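Local coordinates for protein alginate lyase (Bacteroides ovatus, PDB 3NNB) that probably cleaves the polysaccharide alginate by beta-elimination, at residues Q340-R348 against Y359-T369; S65-D73 against Y82-L93. All blocks are in the same frame, centred on the assembly; numbering follows the deposited sequence. Where two conformers were deposited one is given.

Interaction 1. Residues Q340-R348 against Y359-T369; sequences QEEACWILR and YEAIGAQFRET
Arg-348 and Glu-360 come together because each side chain leaves its helix with CG opposite the backbone N (chi1 171° and 166°) and then folds back at chi2, laying the two alongside each other. Arg-348 takes the carboxylate side-on, NE lying 2.8 Å from OE1 of Glu-360 while NH2 reaches OE2. Arg-367, just past the end of helix 359-366, grips the same two oxygens end-on from the opposite face. The carboxylate is thus sandwiched between two guanidinium groups, and its negative charge probably makes the 3.5 Å approach of Arg-348 NH2 to Arg-367 NH1 acceptable.

The NH2 of Arg-367 also donates almost straight (165°) to the backbone O of Cys-344, 2.9 Å away, meeting it from above the carbonyl plane; the helical N-H of Arg-348 comes to that oxygen from the other face. Beside this, CZ of Arg-367 stands 4.6 Å from the centroid of the six-membered ring of Trp-345, a cation-pi contact over the face. At the indole edge a relay begins: NE1 of Trp-345 donates to OG1 of Thr-369, which in turn donates to OE2 of Glu-341 at 2.7 Å. A leucine in place of Arg-367 would probably leave Glu-360 with half its bonds and strip the indole face of its cation.

The nearly antiparallel helices close up where Gly-363 CA lies 4.2 Å from Cys-344 CA, a spacing at which a CB would strike Cys-344 O. This pair illustrates how a glycine contact can be flanked by a shared-carboxylate network, the partly buried charges answering one another where the two segments meet.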
loop_
_atom_site.group_PDB
_atom_site.type_symbol
_atom_site.label_atom_id
_atom_site.label_comp_id
_atom_site.label_asym_id
_atom_site.label_seq_id
_atom_site.Cartn_x
_atom_site.Cartn_y
_atom_site.Cartn_z
ATOM N N GLN A 340 7.828 10.837 11.962
ATOM C CA GLN A 340 8.737 11.922 11.563
ATOM C C GLN A 340 9.646 11.486 10.391
ATOM O O GLN A 340 9.777 12.199 9.413
ATOM C CB GLN A 340 9.574 12.381 12.754
ATOM C CG GLN A 340 8.775 13.229 13.734
ATOM C CD GLN A 340 8.591 14.651 13.232
ATOM O OE1 GLN A 340 9.498 15.188 12.583
ATOM N NE2 GLN A 340 7.452 15.274 13.538
ATOM N N GLU A 341 10.261 10.302 10.499
ATOM C CA GLU A 341 11.094 9.793 9.426
ATOM C C GLU A 341 10.293 9.606 8.133
ATOM O O GLU A 341 10.719 10.039 7.063
ATOM C CB GLU A 341 11.772 8.490 9.839
ATOM C CG GLU A 341 12.645 7.955 8.728
ATOM C CD GLU A 341 13.369 6.655 9.085
ATOM O OE1 GLU A 341 12.886 5.966 9.999
ATOM O OE2 GLU A 341 14.396 6.322 8.438
ATOM N N GLU A 342 9.131 8.994 8.217
ATOM C CA GLU A 342 8.255 8.819 7.055
ATOM C C GLU A 342 7.898 10.140 6.379
ATOM O O GLU A 342 7.881 10.222 5.151
ATOM C CB GLU A 342 6.982 8.079 7.440
ATOM C CG GLU A 342 7.217 6.621 7.757
ATOM C CD GLU A 342 5.883 5.815 7.951
ATOM O OE1 GLU A 342 4.881 6.149 7.301
ATOM O OE2 GLU A 342 5.860 4.870 8.763
ATOM N N ALA A 343 7.638 11.172 7.183
ATOM C CA ALA A 343 7.352 12.501 6.646
ATOM C C ALA A 343 8.490 13.014 5.752
ATOM O O ALA A 343 8.250 13.652 4.752
ATOM C CB ALA A 343 7.064 13.471 7.785
ATOM N N CYS A 344 9.745 12.770 6.167
ATOM C CA CYS A 344 10.902 13.184 5.392
ATOM C C CYS A 344 10.943 12.497 4.005
ATOM O O CYS A 344 11.449 13.089 3.016
ATOM C CB CYS A 344 12.184 12.847 6.168
ATOM S SG CYS A 344 12.412 13.854 7.659
ATOM N N TRP A 345 10.435 11.254 3.936
ATOM C CA TRP A 345 10.339 10.542 2.668
ATOM C C TRP A 345 9.103 10.942 1.858
ATOM O O TRP A 345 9.147 10.911 0.636
ATOM C CB TRP A 345 10.461 9.033 2.884
ATOM C CG TRP A 345 11.851 8.725 3.243
ATOM C CD1 TRP A 345 12.368 8.582 4.483
ATOM C CD2 TRP A 345 12.958 8.580 2.323
ATOM N NE1 TRP A 345 13.730 8.377 4.402
ATOM C CE2 TRP A 345 14.102 8.338 3.089
ATOM C CE3 TRP A 345 13.076 8.614 0.933
ATOM C CZ2 TRP A 345 15.358 8.144 2.505
ATOM C CZ3 TRP A 345 14.319 8.437 0.367
ATOM C CH2 TRP A 345 15.441 8.210 1.149
ATOM N N ILE A 346 8.018 11.371 2.505
ATOM C CA ILE A 346 6.966 12.070 1.778
ATOM C C ILE A 346 7.566 13.253 1.007
ATOM O O ILE A 346 7.193 13.489 -0.157
ATOM C CB ILE A 346 5.812 12.512 2.744
ATOM C CG1 ILE A 346 5.045 11.281 3.282
ATOM C CG2 ILE A 346 4.842 13.506 2.098
ATOM C CD1 ILE A 346 4.250 10.433 2.229
ATOM N N LEU A 347 8.457 14.017 1.663
ATOM C CA LEU A 347 9.058 15.183 1.040
ATOM C C LEU A 347 9.965 14.839 -0.149
ATOM O O LEU A 347 9.897 15.491 -1.176
ATOM C CB LEU A 347 9.810 16.024 2.064
ATOM C CG LEU A 347 8.936 16.716 3.096
ATOM C CD1 LEU A 347 9.823 17.603 3.939
ATOM C CD2 LEU A 347 7.801 17.537 2.468
ATOM N N ARG A 348 10.748 13.769 -0.026
ATOM C CA ARG A 348 11.496 13.230 -1.183
ATOM C C ARG A 348 10.585 12.929 -2.362
ATOM O O ARG A 348 10.851 13.329 -3.491
ATOM C CB ARG A 348 12.195 11.941 -0.758
ATOM C CG ARG A 348 12.843 11.123 -1.865
ATOM C CD ARG A 348 14.009 11.807 -2.595
ATOM N NE ARG A 348 15.153 12.075 -1.730
ATOM C CZ ARG A 348 16.186 11.256 -1.496
ATOM N NH1 ARG A 348 16.282 10.049 -2.035
ATOM N NH2 ARG A 348 17.144 11.649 -0.686
ATOM N N TYR A 359 11.541 20.829 -1.248
ATOM C CA TYR A 359 11.094 19.843 -0.286
ATOM C C TYR A 359 12.192 18.853 0.137
ATOM O O TYR A 359 12.243 18.417 1.285
ATOM C CB TYR A 359 9.936 19.028 -0.851
ATOM C CG TYR A 359 8.666 19.786 -1.117
ATOM C CD1 TYR A 359 8.213 20.786 -0.250
ATOM C CD2 TYR A 359 7.863 19.441 -2.187
ATOM C CE1 TYR A 359 7.046 21.416 -0.465
ATOM C CE2 TYR A 359 6.671 20.091 -2.415
ATOM C CZ TYR A 359 6.282 21.094 -1.563
ATOM O OH TYR A 359 5.088 21.762 -1.807
ATOM N N GLU A 360 13.064 18.475 -0.797
ATOM C CA GLU A 360 14.116 17.504 -0.477
ATOM C C GLU A 360 15.103 18.096 0.523
ATOM O O GLU A 360 15.570 17.383 1.400
ATOM C CB GLU A 360 14.855 17.001 -1.739
ATOM C CG GLU A 360 16.158 16.254 -1.438
ATOM C CD GLU A 360 15.997 15.001 -0.581
ATOM O OE1 GLU A 360 14.861 14.512 -0.416
ATOM O OE2 GLU A 360 17.020 14.492 -0.080
ATOM N N ALA A 361 15.423 19.388 0.386
ATOM C CA ALA A 361 16.307 20.077 1.339
ATOM C C ALA A 361 15.760 20.026 2.766
ATOM O O ALA A 361 16.491 19.771 3.717
ATOM C CB ALA A 361 16.558 21.523 0.900
ATOM N N ILE A 362 14.451 20.216 2.901
ATOM C CA ILE A 362 13.784 20.105 4.197
ATOM C C ILE A 362 13.883 18.665 4.691
ATOM O O ILE A 362 14.320 18.430 5.805
ATOM C CB ILE A 362 12.316 20.571 4.124
ATOM C CG1 ILE A 362 12.230 22.051 3.758
ATOM C CG2 ILE A 362 11.595 20.314 5.455
ATOM C CD1 ILE A 362 10.807 22.585 3.530
ATOM N N GLY A 363 13.514 17.685 3.853
ATOM C CA GLY A 363 13.571 16.276 4.260
ATOM C C GLY A 363 14.978 15.881 4.711
ATOM O O GLY A 363 15.141 15.199 5.706
ATOM N N ALA A 364 15.987 16.356 3.973
ATOM C CA ALA A 364 17.379 15.993 4.210
ATOM C C ALA A 364 17.906 16.572 5.524
ATOM O O ALA A 364 18.778 15.970 6.156
ATOM C CB ALA A 364 18.246 16.473 3.032
ATOM N N GLN A 365 17.353 17.714 5.936
ATOM C CA GLN A 365 17.698 18.365 7.200
ATOM C C GLN A 365 17.344 17.500 8.405
ATOM O O GLN A 365 18.093 17.450 9.369
ATOM C CB GLN A 365 17.012 19.738 7.283
ATOM C CG GLN A 365 17.411 20.599 8.459
ATOM C CD GLN A 365 16.689 21.955 8.486
ATOM O OE1 GLN A 365 16.112 22.414 7.480
ATOM N NE2 GLN A 365 16.728 22.606 9.650
ATOM N N PHE A 366 16.232 16.771 8.340
ATOM C CA PHE A 366 15.736 16.018 9.496
ATOM C C PHE A 366 15.821 14.503 9.394
ATOM O O PHE A 366 15.667 13.818 10.392
ATOM C CB PHE A 366 14.304 16.441 9.807
ATOM C CG PHE A 366 14.168 17.935 10.031
ATOM C CD1 PHE A 366 14.706 18.509 11.174
ATOM C CD2 PHE A 366 13.562 18.750 9.091
ATOM C CE1 PHE A 366 14.612 19.876 11.379
ATOM C CE2 PHE A 366 13.462 20.097 9.303
ATOM C CZ PHE A 366 14.000 20.664 10.438
ATOM N N ARG A 367 16.052 13.983 8.192
ATOM C CA ARG A 367 16.064 12.533 7.961
ATOM C C ARG A 367 17.347 11.900 8.538
ATOM O O ARG A 367 18.411 12.478 8.350
ATOM C CB ARG A 367 16.121 12.394 6.438
ATOM C CG ARG A 367 15.975 11.051 5.868
ATOM C CD ARG A 367 16.183 11.104 4.379
ATOM N NE ARG A 367 15.107 11.808 3.692
ATOM C CZ ARG A 367 15.295 12.756 2.756
ATOM N NH1 ARG A 367 16.545 13.108 2.399
ATOM N NH2 ARG A 367 14.230 13.356 2.169
ATOM N N GLU A 368 17.229 10.752 9.225
ATOM C CA GLU A 368 18.393 10.001 9.725
ATOM C C GLU A 368 18.458 8.584 9.136
ATOM O O GLU A 368 19.127 7.693 9.671
ATOM C CB GLU A 368 18.357 9.940 11.256
ATOM C CG GLU A 368 18.681 11.283 11.899
ATOM C CD GLU A 368 18.675 11.218 13.411
ATOM O OE1 GLU A 368 17.712 10.644 13.989
ATOM O OE2 GLU A 368 19.634 11.748 14.014
ATOM N N THR A 369 17.811 8.389 8.002
ATOM C CA THR A 369 17.697 7.080 7.360
ATOM C C THR A 369 19.058 6.489 6.974
ATOM O O THR A 369 19.739 7.031 6.135
ATOM C CB THR A 369 16.748 7.235 6.138
ATOM O OG1 THR A 369 15.537 7.858 6.584
ATOM C CG2 THR A 369 16.353 5.896 5.496
#

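Interaction 2. Residues S65-D73 against Y82-L93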
loop_
_atom_site.group_PDB
_atom_site.type_symbol
_atom_site.label_atom_id
_atom_site.label_comp_id
_atom_site.label_asym_id
_atom_site.label_seq_id
_atom_site.Cartn_x
_atom_site.Cartn_y
_atom_site.Cartn_z
ATOM N N SER A 65 -10.147 -11.568 7.545
ATOM C CA SER A 65 -9.330 -10.845 8.541
ATOM C C SER A 65 -10.240 -10.187 9.568
ATOM O O SER A 65 -11.459 -10.202 9.405
ATOM C CB SER A 65 -8.466 -9.759 7.882
ATOM O OG SER A 65 -9.261 -8.770 7.266
HETATM N N MSE A 66 -9.626 -9.645 10.615
HETATM C CA MSE A 66 -10.336 -8.952 11.698
HETATM C C MSE A 66 -10.004 -7.465 11.693
HETATM O O MSE A 66 -8.846 -7.086 11.474
HETATM C CB MSE A 66 -9.879 -9.516 13.051
HETATM C CG MSE A 66 -10.719 -9.030 14.230
HETATM SE SE MSE A 66 -9.890 -9.604 15.916
HETATM C CE MSE A 66 -8.802 -8.097 16.135
ATOM N N GLY A 67 -10.988 -6.617 11.960
ATOM C CA GLY A 67 -10.732 -5.185 12.114
ATOM C C GLY A 67 -9.636 -4.986 13.168
ATOM O O GLY A 67 -9.803 -5.417 14.330
ATOM N N PRO A 68 -8.503 -4.366 12.802
ATOM C CA PRO A 68 -7.363 -4.414 13.731
ATOM C C PRO A 68 -7.567 -3.696 15.055
ATOM O O PRO A 68 -6.938 -4.070 16.031
ATOM C CB PRO A 68 -6.255 -3.720 12.961
ATOM C CG PRO A 68 -6.566 -4.037 11.603
ATOM C CD PRO A 68 -8.050 -3.974 11.461
ATOM N N TYR A 69 -8.428 -2.672 15.085
ATOM C CA TYR A 69 -8.611 -1.868 16.302
ATOM C C TYR A 69 -9.756 -2.340 17.193
ATOM O O TYR A 69 -10.207 -1.603 18.082
ATOM C CB TYR A 69 -8.809 -0.414 15.935
ATOM C CG TYR A 69 -7.666 0.208 15.147
ATOM C CD1 TYR A 69 -6.330 -0.114 15.369
ATOM C CD2 TYR A 69 -7.948 1.182 14.197
ATOM C CE1 TYR A 69 -5.294 0.521 14.632
ATOM C CE2 TYR A 69 -6.906 1.807 13.459
ATOM C CZ TYR A 69 -5.605 1.482 13.706
ATOM O OH TYR A 69 -4.600 2.114 12.968
ATOM N N TRP A 70 -10.250 -3.556 16.940
ATOM C CA TRP A 70 -11.428 -4.073 17.646
ATOM C C TRP A 70 -10.987 -5.146 18.635
ATOM O O TRP A 70 -10.248 -6.076 18.275
ATOM C CB TRP A 70 -12.481 -4.586 16.609
ATOM C CG TRP A 70 -13.052 -3.439 15.827
ATOM C CD1 TRP A 70 -12.476 -2.800 14.742
ATOM C CD2 TRP A 70 -14.219 -2.691 16.148
ATOM N NE1 TRP A 70 -13.268 -1.754 14.343
ATOM C CE2 TRP A 70 -14.338 -1.652 15.185
ATOM C CE3 TRP A 70 -15.209 -2.820 17.127
ATOM C CZ2 TRP A 70 -15.416 -0.743 15.190
ATOM C CZ3 TRP A 70 -16.277 -1.922 17.126
ATOM C CH2 TRP A 70 -16.371 -0.913 16.158
ATOM N N TRP A 71 -11.465 -4.981 19.880
ATOM C CA TRP A 71 -11.046 -5.768 21.038
ATOM C C TRP A 71 -12.235 -6.294 21.825
ATOM O O TRP A 71 -13.294 -5.682 21.831
ATOM C CB TRP A 71 -10.250 -4.897 22.033
ATOM C CG TRP A 71 -8.951 -4.342 21.504
ATOM C CD1 TRP A 71 -8.798 -3.373 20.561
ATOM C CD2 TRP A 71 -7.641 -4.725 21.913
ATOM N NE1 TRP A 71 -7.444 -3.127 20.344
ATOM C CE2 TRP A 71 -6.718 -3.949 21.160
ATOM C CE3 TRP A 71 -7.144 -5.667 22.823
ATOM C CZ2 TRP A 71 -5.342 -4.056 21.342
ATOM C CZ3 TRP A 71 -5.770 -5.768 22.989
ATOM C CH2 TRP A 71 -4.903 -5.001 22.242
ATOM N N PRO A 72 -12.032 -7.418 22.539
ATOM C CA PRO A 72 -13.084 -7.885 23.458
ATOM C C PRO A 72 -13.461 -6.821 24.481
ATOM O O PRO A 72 -12.584 -6.113 24.994
ATOM C CB PRO A 72 -12.467 -9.112 24.150
ATOM C CG PRO A 72 -11.275 -9.486 23.365
ATOM C CD PRO A 72 -10.847 -8.291 22.525
ATOM N N ASP A 73 -14.767 -6.708 24.755
ATOM C CA ASP A 73 -15.312 -5.748 25.706
ATOM C C ASP A 73 -15.288 -6.421 27.069
ATOM O O ASP A 73 -16.039 -7.336 27.283
ATOM C CB ASP A 73 -16.756 -5.416 25.343
ATOM C CG ASP A 73 -17.347 -4.327 26.211
ATOM O OD1 ASP A 73 -16.795 -4.083 27.296
ATOM O OD2 ASP A 73 -18.356 -3.717 25.811
ATOM N N TYR A 82 -17.223 -6.944 20.192
ATOM C CA TYR A 82 -16.010 -6.164 20.317
ATOM C C TYR A 82 -16.247 -4.661 20.256
ATOM O O TYR A 82 -17.209 -4.179 19.667
ATOM C CB TYR A 82 -15.005 -6.589 19.233
ATOM C CG TYR A 82 -14.214 -7.874 19.569
ATOM C CD1 TYR A 82 -14.713 -8.827 20.465
ATOM C CD2 TYR A 82 -13.002 -8.149 18.957
ATOM C CE1 TYR A 82 -14.023 -9.988 20.746
ATOM C CE2 TYR A 82 -12.296 -9.286 19.236
ATOM C CZ TYR A 82 -12.809 -10.244 20.125
ATOM O OH TYR A 82 -12.058 -11.360 20.386
ATOM N N ILE A 83 -15.294 -3.942 20.821
ATOM C CA ILE A 83 -15.310 -2.504 20.884
ATOM C C ILE A 83 -14.031 -1.953 20.282
ATOM O O ILE A 83 -13.018 -2.638 20.202
ATOM C CB ILE A 83 -15.531 -1.995 22.327
ATOM C CG1 ILE A 83 -14.476 -2.574 23.295
ATOM C CG2 ILE A 83 -17.012 -2.290 22.746
ATOM C CD1 ILE A 83 -14.471 -1.888 24.720
ATOM N N ARG A 84 -14.088 -0.703 19.847
ATOM C CA ARG A 84 -12.977 -0.103 19.132
ATOM C C ARG A 84 -12.040 0.682 20.038
ATOM O O ARG A 84 -12.466 1.419 20.915
ATOM C CB ARG A 84 -13.494 0.802 18.022
ATOM C CG ARG A 84 -12.424 1.313 17.088
ATOM C CD ARG A 84 -13.135 2.154 16.061
ATOM N NE ARG A 84 -12.312 2.898 15.137
ATOM C CZ ARG A 84 -12.188 4.224 15.088
ATOM N NH1 ARG A 84 -12.704 5.036 16.009
ATOM N NH2 ARG A 84 -11.449 4.744 14.126
ATOM N N LYS A 85 -10.738 0.461 19.845
ATOM C CA LYS A 85 -9.669 1.213 20.500
ATOM C C LYS A 85 -8.775 1.783 19.381
ATOM O O LYS A 85 -7.783 1.153 18.961
ATOM C CB LYS A 85 -8.832 0.302 21.398
ATOM C CG LYS A 85 -9.623 -0.396 22.526
ATOM C CD LYS A 85 -10.210 0.602 23.491
ATOM C CE LYS A 85 -10.876 -0.153 24.676
ATOM N NZ LYS A 85 -11.397 0.771 25.724
ATOM N N ASP A 86 -9.153 2.949 18.869
ATOM C CA ASP A 86 -8.475 3.515 17.684
ATOM C C ASP A 86 -6.968 3.561 17.914
ATOM O O ASP A 86 -6.471 4.112 18.927
ATOM C CB ASP A 86 -9.044 4.920 17.371
ATOM C CG ASP A 86 -8.496 5.525 16.098
ATOM O OD1 ASP A 86 -7.971 4.782 15.239
ATOM O OD2 ASP A 86 -8.578 6.790 15.975
ATOM N N GLY A 87 -6.227 2.983 16.968
ATOM C CA GLY A 87 -4.783 3.020 16.970
ATOM C C GLY A 87 -4.085 1.911 17.722
ATOM O O GLY A 87 -2.859 1.813 17.691
ATOM N N GLN A 88 -4.852 1.069 18.409
ATOM C CA GLN A 88 -4.300 -0.046 19.185
ATOM C C GLN A 88 -4.683 -1.361 18.524
ATOM O O GLN A 88 -5.873 -1.701 18.481
ATOM C CB GLN A 88 -4.806 0.014 20.637
ATOM C CG GLN A 88 -4.464 1.331 21.366
ATOM C CD GLN A 88 -4.789 1.272 22.856
ATOM O OE1 GLN A 88 -4.154 0.545 23.594
ATOM N NE2 GLN A 88 -5.781 2.004 23.277
ATOM N N ARG A 89 -3.678 -2.061 17.985
ATOM C CA ARG A 89 -3.886 -3.255 17.185
ATOM C C ARG A 89 -4.027 -4.522 18.052
ATOM O O ARG A 89 -3.098 -4.917 18.790
ATOM C CB ARG A 89 -2.785 -3.435 16.117
ATOM C CG ARG A 89 -2.805 -2.373 15.029
ATOM C CD ARG A 89 -1.694 -2.581 13.965
ATOM N NE ARG A 89 -1.968 -3.683 13.032
ATOM C CZ ARG A 89 -2.583 -3.590 11.848
ATOM N NH1 ARG A 89 -3.034 -2.427 11.389
ATOM N NH2 ARG A 89 -2.761 -4.696 11.106
ATOM N N ASN A 90 -5.175 -5.171 17.933
ATOM C CA ASN A 90 -5.446 -6.385 18.702
ATOM C C ASN A 90 -4.648 -7.569 18.152
ATOM O O ASN A 90 -4.764 -7.900 16.995
ATOM C CB ASN A 90 -6.924 -6.693 18.607
ATOM C CG ASN A 90 -7.318 -7.949 19.348
ATOM O OD1 ASN A 90 -6.464 -8.732 19.823
ATOM N ND2 ASN A 90 -8.640 -8.197 19.382
ATOM N N PRO A 91 -3.747 -8.128 18.955
ATOM C CA PRO A 91 -2.900 -9.188 18.399
ATOM C C PRO A 91 -3.666 -10.417 17.918
ATOM O O PRO A 91 -3.083 -11.229 17.198
ATOM C CB PRO A 91 -1.950 -9.512 19.551
ATOM C CG PRO A 91 -2.585 -8.984 20.756
ATOM C CD PRO A 91 -3.405 -7.797 20.342
ATOM N N GLU A 92 -4.917 -10.587 18.327
ATOM C CA GLU A 92 -5.769 -11.671 17.798
ATOM C C GLU A 92 -5.856 -11.651 16.311
ATOM O O GLU A 92 -6.135 -12.653 15.704
ATOM C CB GLU A 92 -7.216 -11.564 18.332
ATOM C CG GLU A 92 -7.343 -11.909 19.772
ATOM C CD GLU A 92 -8.788 -11.977 20.196
ATOM O OE1 GLU A 92 -9.549 -11.019 19.984
ATOM O OE2 GLU A 92 -9.163 -12.989 20.778
ATOM N N LEU A 93 -5.658 -10.490 15.706
ATOM C CA LEU A 93 -5.737 -10.434 14.237
ATOM C C LEU A 93 -4.786 -11.398 13.523
ATOM O O LEU A 93 -5.050 -11.830 12.388
ATOM C CB LEU A 93 -5.587 -9.005 13.755
ATOM C CG LEU A 93 -4.182 -8.403 13.746
ATOM C CD1 LEU A 93 -3.396 -8.830 12.474
ATOM C CD2 LEU A 93 -4.334 -6.885 13.798
HETATM O O HOH W 1 -6.669 -10.536 10.552
#
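The ND2 of Asn-90 is held between two acceptors: the backbone O of Trp-70 across the contact, 2.9 Å away in the amide plane and on a lone pair, and OE1 of Glu-92. With CG swung opposite the backbone N (chi1 179°), Asn-90 sends its amide into this slot, while OD1 accepts from the N-H of Glu-92 in an Asx turn, so both ends of the amide are pinned. Tyr-82 OH donates to the same OE1 of Glu-92 at 2.6 Å, tying the start of segment 82-93 to its end. The indole of Trp-71 lies nearly flat against the Asn-90 amide, and its NE1 donates to the backbone O of Gln-88 at 2.8 Å. CE of Met-66, here selenomethionine, approaches the same amide, 3.3 Å from Asn-90 ND2.

The two segments pair as a short antiparallel hairpin. Trp-71 and Ile-83 form its hydrogen-bonded pair, and Trp-70 and Arg-84 the non-hydrogen-bonded one, with CB of Arg-84 3.7 Å from the centroid of the six-membered ring of Trp-70, straight over its face. Beyond them the backbone N of Gly-87, in the type II turn of residues 85-88, sits over the centre of the Tyr-69 ring. Next to the paired strands, Pro-72 CD sits 3.9 Å from the centroid of the Tyr-82 ring, over its face, another CH-pi contact.

Tyr-69 OH and Asp-86 link the turn region to Tyr-277 of helix 274-293 and to Arg-271 just before it. Trp-70 NE1 holds a citrate, probably from the crystallisation liquor. Strand 64-66, which leads into the hairpin, pairs in parallel with strand 148-151, so the loops are anchored between that small sheet and the helical body.

Taken together, the two contacts show how one mostly helical chain joins its parts by different chemistry. Interaction 1 holds two helices close along the sequence, is half buried, and relies on a charge network joined to a cation-pi contact. Interaction 2 belongs to the chain's small strand content: it closes a hairpin and its flanking loops, buries nearly twice the area, and relies on backbone hydrogen bonds, CH-pi contacts and one pinned amide, while several of its residues stay exposed. The two share no segment; their centres lie about 32 Å apart and their nearest atoms about 12 Å. Helix 274-293 is a common neighbour, meeting residues of both.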